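Local coordinates for protein Dot/Icm T4SS effector (Legionella pneumophila, PDB 6VVE) that acts as a translocated effector kinase that is activated by host inositol hexakisphosphate and probably phosphorylates its target with ATP, at residues D265-L268 against S269-P272; Y234-N237 against F238-P242; Q116-L119 against K120-I124. One frame throughout, in Å; residues are numbered along the deposited sequence.

Contact 1: D265-L268 against S269-P272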
# COMPACT_ATOMS: atom_id res chain seq x y z
N ASP A 265 19.81 1.36 -13.24
CA ASP A 265 19.67 1.53 -11.79
C ASP A 265 19.16 2.92 -11.43
O ASP A 265 19.59 3.52 -10.44
CB ASP A 265 20.99 1.23 -11.07
CG ASP A 265 21.42 -0.22 -11.22
OD1 ASP A 265 20.53 -1.10 -11.17
OD2 ASP A 265 22.62 -0.48 -11.40
N GLU A 266 18.25 3.44 -12.24
CA GLU A 266 17.65 4.74 -12.01
C GLU A 266 16.16 4.67 -12.32
O GLU A 266 15.73 3.94 -13.22
CB GLU A 266 18.30 5.84 -12.86
CG GLU A 266 19.69 6.24 -12.40
CD GLU A 266 20.25 7.40 -13.20
OE1 GLU A 266 19.79 7.63 -14.33
OE2 GLU A 266 21.16 8.09 -12.68
N SER A 267 15.38 5.44 -11.56
CA SER A 267 13.94 5.52 -11.73
C SER A 267 13.56 6.90 -12.25
O SER A 267 14.27 7.89 -12.03
CB SER A 267 13.22 5.25 -10.41
OG SER A 267 13.57 6.21 -9.42
N LEU A 268 12.43 6.96 -12.95
CA LEU A 268 11.95 8.23 -13.46
C LEU A 268 11.61 9.19 -12.33
O LEU A 268 11.80 10.41 -12.47
CB LEU A 268 10.73 8.02 -14.35
CG LEU A 268 10.95 7.15 -15.58
CD1 LEU A 268 9.62 6.79 -16.24
CD2 LEU A 268 11.85 7.85 -16.58
N SER A 269 11.13 8.66 -11.20
CA SER A 269 10.72 9.52 -10.09
C SER A 269 11.90 10.26 -9.48
O SER A 269 11.74 11.38 -8.98
CB SER A 269 10.00 8.70 -9.03
OG SER A 269 8.84 8.08 -9.57
N ASP A 270 13.09 9.67 -9.52
CA ASP A 270 14.30 10.34 -9.04
C ASP A 270 14.80 11.40 -10.01
O ASP A 270 15.82 12.04 -9.72
CB ASP A 270 15.41 9.32 -8.80
CG ASP A 270 15.12 8.40 -7.62
OD1 ASP A 270 14.53 8.87 -6.62
OD2 ASP A 270 15.48 7.20 -7.70
N ASN A 271 14.13 11.60 -11.14
CA ASN A 271 14.55 12.57 -12.15
C ASN A 271 13.32 13.34 -12.62
O ASN A 271 12.76 13.06 -13.69
CB ASN A 271 15.24 11.87 -13.33
CG ASN A 271 16.50 11.14 -12.92
OD1 ASN A 271 17.61 11.67 -13.05
ND2 ASN A 271 16.34 9.92 -12.41
N PRO A 272 12.87 14.32 -11.84
CA PRO A 272 11.70 15.10 -12.26
C PRO A 272 11.85 15.72 -13.64
O PRO A 272 10.84 15.89 -14.35
CB PRO A 272 11.58 16.18 -11.16
CG PRO A 272 12.24 15.57 -9.97
CD PRO A 272 13.37 14.71 -10.50

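Contact 2: Y234-N237 against F238-P242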
# COMPACT_ATOMS: atom_id res chain seq x y z
N TYR A 234 2.99 3.73 -13.48
CA TYR A 234 2.42 2.67 -14.31
C TYR A 234 0.91 2.60 -14.13
O TYR A 234 0.16 2.46 -15.10
CB TYR A 234 3.04 1.32 -13.98
CG TYR A 234 4.55 1.27 -13.96
CD1 TYR A 234 5.32 2.22 -14.62
CD2 TYR A 234 5.21 0.24 -13.30
CE1 TYR A 234 6.70 2.17 -14.60
CE2 TYR A 234 6.60 0.16 -13.29
CZ TYR A 234 7.33 1.14 -13.92
OH TYR A 234 8.70 1.06 -13.89
N VAL A 235 0.45 2.67 -12.88
CA VAL A 235 -0.99 2.61 -12.60
C VAL A 235 -1.71 3.76 -13.30
O VAL A 235 -2.72 3.56 -13.99
CB VAL A 235 -1.24 2.62 -11.08
CG1 VAL A 235 -2.73 2.65 -10.80
CG2 VAL A 235 -0.58 1.42 -10.42
N TYR A 236 -1.20 4.98 -13.14
CA TYR A 236 -1.89 6.13 -13.69
C TYR A 236 -1.95 6.08 -15.22
O TYR A 236 -3.00 6.32 -15.82
CB TYR A 236 -1.22 7.43 -13.25
CG TYR A 236 -2.04 8.64 -13.62
CD1 TYR A 236 -3.11 9.06 -12.83
CD2 TYR A 236 -1.74 9.37 -14.77
CE1 TYR A 236 -3.86 10.17 -13.18
CE2 TYR A 236 -2.49 10.49 -15.11
CZ TYR A 236 -3.55 10.88 -14.32
OH TYR A 236 -4.30 11.97 -14.66
N ASN A 237 -0.81 5.77 -15.86
CA ASN A 237 -0.76 5.77 -17.32
C ASN A 237 -1.58 4.63 -17.91
O ASN A 237 -2.12 4.77 -19.00
CB ASN A 237 0.68 5.70 -17.80
CG ASN A 237 1.35 7.06 -17.83
OD1 ASN A 237 1.46 7.69 -18.88
ND2 ASN A 237 1.78 7.54 -16.66
N PHE A 238 -1.67 3.50 -17.21
CA PHE A 238 -2.51 2.41 -17.70
C PHE A 238 -3.97 2.83 -17.74
O PHE A 238 -4.70 2.49 -18.68
CB PHE A 238 -2.35 1.17 -16.82
CG PHE A 238 -3.23 0.02 -17.23
CD1 PHE A 238 -2.91 -0.76 -18.33
CD2 PHE A 238 -4.38 -0.28 -16.52
CE1 PHE A 238 -3.72 -1.81 -18.72
CE2 PHE A 238 -5.20 -1.34 -16.90
CZ PHE A 238 -4.86 -2.10 -18.01
N ILE A 239 -4.42 3.60 -16.73
CA ILE A 239 -5.82 3.99 -16.65
C ILE A 239 -6.09 5.22 -17.50
O ILE A 239 -7.14 5.33 -18.14
CB ILE A 239 -6.21 4.21 -15.18
CG1 ILE A 239 -5.94 2.94 -14.36
CG2 ILE A 239 -7.66 4.62 -15.05
CD1 ILE A 239 -6.20 3.10 -12.87
N TYR A 240 -5.17 6.19 -17.49
CA TYR A 240 -5.33 7.45 -18.22
C TYR A 240 -4.12 7.65 -19.11
O TYR A 240 -3.32 8.58 -18.90
CB TYR A 240 -5.51 8.64 -17.27
CG TYR A 240 -6.66 8.49 -16.32
CD1 TYR A 240 -7.98 8.48 -16.77
CD2 TYR A 240 -6.44 8.35 -14.95
CE1 TYR A 240 -9.04 8.32 -15.90
CE2 TYR A 240 -7.50 8.20 -14.07
CZ TYR A 240 -8.79 8.19 -14.54
OH TYR A 240 -9.84 8.03 -13.67
N PRO A 241 -3.94 6.80 -20.11
CA PRO A 241 -2.77 6.92 -21.01
C PRO A 241 -2.77 8.26 -21.72
O PRO A 241 -3.82 8.92 -21.83
CB PRO A 241 -2.97 5.76 -22.00
CG PRO A 241 -4.46 5.46 -21.95
CD PRO A 241 -4.85 5.71 -20.52
N PRO A 242 -1.61 8.70 -22.20
CA PRO A 242 -1.58 9.95 -22.98
C PRO A 242 -2.36 9.82 -24.28
O PRO A 242 -2.49 8.73 -24.84
CB PRO A 242 -0.08 10.16 -23.26
CG PRO A 242 0.65 9.22 -22.33
CD PRO A 242 -0.29 8.07 -22.09

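Contact 3: Q116-L119 against K120-I124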
# COMPACT_ATOMS: atom_id res chain seq x y z
N GLN A 116 2.37 1.03 8.78
CA GLN A 116 1.17 1.77 9.16
C GLN A 116 1.54 3.13 9.74
O GLN A 116 0.90 4.14 9.43
CB GLN A 116 0.35 0.96 10.17
CG GLN A 116 -1.05 1.51 10.43
CD GLN A 116 -2.06 1.04 9.39
OE1 GLN A 116 -1.90 1.29 8.20
NE2 GLN A 116 -3.08 0.34 9.85
N PHE A 117 2.57 3.18 10.59
CA PHE A 117 2.99 4.46 11.15
C PHE A 117 3.51 5.40 10.06
O PHE A 117 3.24 6.60 10.08
CB PHE A 117 4.06 4.26 12.22
CG PHE A 117 3.49 4.01 13.59
CD1 PHE A 117 3.07 5.06 14.38
CD2 PHE A 117 3.38 2.72 14.08
CE1 PHE A 117 2.54 4.84 15.64
CE2 PHE A 117 2.85 2.49 15.34
CZ PHE A 117 2.42 3.55 16.12
N PHE A 118 4.27 4.86 9.10
CA PHE A 118 4.68 5.66 7.96
C PHE A 118 3.47 6.26 7.26
O PHE A 118 3.43 7.46 6.96
CB PHE A 118 5.50 4.82 6.98
CG PHE A 118 5.81 5.53 5.69
CD1 PHE A 118 4.90 5.53 4.63
CD2 PHE A 118 7.01 6.20 5.53
CE1 PHE A 118 5.18 6.19 3.46
CE2 PHE A 118 7.30 6.86 4.34
CZ PHE A 118 6.39 6.85 3.31
N LEU A 119 2.45 5.42 6.99
CA LEU A 119 1.26 5.90 6.31
C LEU A 119 0.58 7.01 7.11
O LEU A 119 0.17 8.03 6.54
CB LEU A 119 0.29 4.75 6.06
CG LEU A 119 0.75 3.65 5.11
CD1 LEU A 119 -0.32 2.54 5.03
CD2 LEU A 119 1.05 4.20 3.74
N LYS A 120 0.46 6.82 8.43
CA LYS A 120 -0.15 7.85 9.26
C LYS A 120 0.63 9.16 9.19
O LYS A 120 0.05 10.24 9.03
CB LYS A 120 -0.26 7.36 10.71
CG LYS A 120 -0.84 8.40 11.66
CD LYS A 120 -0.98 7.85 13.07
CE LYS A 120 -1.35 8.97 14.05
NZ LYS A 120 -1.68 8.44 15.40
N TYR A 121 1.95 9.08 9.33
CA TYR A 121 2.79 10.27 9.33
C TYR A 121 2.84 10.97 7.98
O TYR A 121 3.40 12.07 7.89
CB TYR A 121 4.20 9.92 9.79
CG TYR A 121 4.27 9.41 11.23
CD1 TYR A 121 3.25 9.67 12.12
CD2 TYR A 121 5.35 8.66 11.67
CE1 TYR A 121 3.31 9.21 13.43
CE2 TYR A 121 5.43 8.20 12.97
CZ TYR A 121 4.41 8.47 13.85
OH TYR A 121 4.46 8.01 15.14
N HIS A 122 2.28 10.36 6.93
CA HIS A 122 2.12 11.01 5.64
C HIS A 122 0.66 11.25 5.27
O HIS A 122 0.39 11.73 4.17
CB HIS A 122 2.80 10.17 4.55
CG HIS A 122 4.29 10.13 4.67
ND1 HIS A 122 4.94 9.55 5.74
CD2 HIS A 122 5.26 10.62 3.87
CE1 HIS A 122 6.24 9.67 5.58
NE2 HIS A 122 6.47 10.32 4.45
N GLY A 123 -0.27 10.93 6.16
CA GLY A 123 -1.68 11.18 5.90
C GLY A 123 -2.24 10.42 4.72
O GLY A 123 -3.05 10.97 3.96
N ILE A 124 -1.83 9.16 4.54
CA ILE A 124 -2.29 8.36 3.42
C ILE A 124 -2.71 6.96 3.87
O ILE A 124 -2.89 6.06 3.05
CB ILE A 124 -1.20 8.26 2.33
CG1 ILE A 124 0.13 7.81 2.94
CG2 ILE A 124 -1.03 9.59 1.62
CD1 ILE A 124 1.18 7.48 1.92

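Contact 1: D265-L268 against S269-P272
Between L268 and N271 the chain folds back in a type I beta turn, closed by N271 N donating to L268 O at 2.9 Å. The side chains that carry the contact reach back one residue further, to S267. Its hydroxyl OG, held between the backbone N and the carbonyl carbon (chi1 61°), donates to D270 OD2 at 2.8 Å, and it comes down from above the carboxylate plane rather than along its rim. The same OG also receives a weak, long bond from D270 N, which makes a second weak one to S267 O. A firmer hold on that carbonyl comes from the N271 amide, whose ND2 lies 2.9 Å from S267 O with the acceptor almost in the amide plane. S267 N, by contrast, is buried here without a partner. S269 turns its hydroxyl to D230, W232 and the K229 carbonyl, while L268 packs against I256 and W259 of helix 253-262. N271 occupies the N-cap position without making a capping bond through its side chain. The arrangement is that of a type I beta turn at the entrance to a helix, here joining the loop after helix 253-262 to helix 272-280, with the side chains of S267, D270 and N271 bonded across it.

Contact 2: Y234-N237 against F238-P242
The C-terminal end of helix 231-239, where Y236 meets Y240 and N237 meets P242, illustrates how a helix ends just before a proline, P241, while its last side chains stay in contact. Y240 lays the CD2 side of its ring over one face of Y236, with CD2 of Y240 3.6 Å from CE1 of Y236. The rings meet obliquely, planes at 53° and centroids 5.3 Å apart. Each ring reaches this place by a different torsion, CG of Y236 standing opposite its backbone N (chi1 -171°) and CG of Y240 opposite its carbonyl carbon (chi1 -56°). The hydroxyls bond elsewhere in the chain, Y236 OH to E163 and Y240 OH to the K155 carbonyl. I239 CG2 sits above the centre of the Y240 ring.

Regular helical bonds run as far as Y240, whose N lies 2.7 Å from Y236 O. The next bond in the series cannot form. P241 N comes within 2.9 Å of N237 O but has no hydrogen to give, and the proline ring sets its CB and CD against that oxygen instead. Y240 is the first residue to leave helical backbone angles, and P241 follows it directly. N237 is gripped at both ends of its amide, by S285 N at OD1 and by L233 O at ND2. These bonds hold the amide so that OD1 lies against the CD-CG side of P242, 3.7 Å from P242 CD, the two side chains crossing at about a right angle. On another side of the helix V235 and I239 lie side by side, CG1 of V235 4.1 Å from CD1 of I239, and I239 continues onto I162 of helix 159-174.

Contact 3: Q116-L119 against K120-I124
F118 and H122 face each other in an offset stack, with ring centroids 3.9 Å apart and planes inclined at 24°. F118 CG lies opposite its backbone N (chi1 173°) while H122 CG lies opposite its carbonyl carbon, which brings the two rings over one another. The overlap is unequal: H122 CE1 lies above the F118 face near its rim, over CE2, whereas F118 CZ lies over the centre of the imidazole. The imidazole is fixed in rotation by a second hold, because its ND1 donates to F118 O at 2.9 Å, somewhat tilted from the ring plane. One residue thus offers H122 both a ring face and a carbonyl.

F117 and Y121 run side by side and point the same way, but their rings are turned obliquely against each other. F117 CD1 approaches Y121 OH at 3.3 Å, while F117 O, which also accepts the helical bond from Y121 N, stands above the near rim of the tyrosine ring, 3.2 Å from Y121 CG.

The third pair is aliphatic. L119 and I124 cross at about a right angle, L119 CD2 touching I124 CD1 at 3.8 Å. I124 is brought back to L119 by a Schellman motif: G123, at positive phi, donates from N to K120 O at 3.0 Å, and I124 N bonds to L119 O. H122 N reaches the same oxygen from the opposite face of its carbonyl plane, so two N-H groups grip L119 O as helix 102-121 ends.

Helix 102-121 takes a place consistent with helix C of protein kinases. On one flank F117 packs on V49 of strand 44-53, Y121 OH is hydrogen-bonded to D47, and K120 NZ forms a salt bridge with D47 and a hydrogen bond to the Y48 carbonyl; on another, F118, H122 and I124 lie against helix 159-174.

The three contacts form a series along the chain and none touches another; contacts 1 and 2 come nearest, about 6 Å between closest atoms. Contact 3 lies nearer the middle of the molecule, its centre 11 Å from that of the chain, against 20 Å for contact 1 and 18 Å for contact 2, although each is a mix of buried and exposed residues. Contacts 2 and 3 both end a helix and both lean on helix 159-174, yet one stops before a proline and the other with a glycine. Both of those feature aromatic pairs, whereas contact 1, joining helices 253-262 and 272-280, relies on polar side chains.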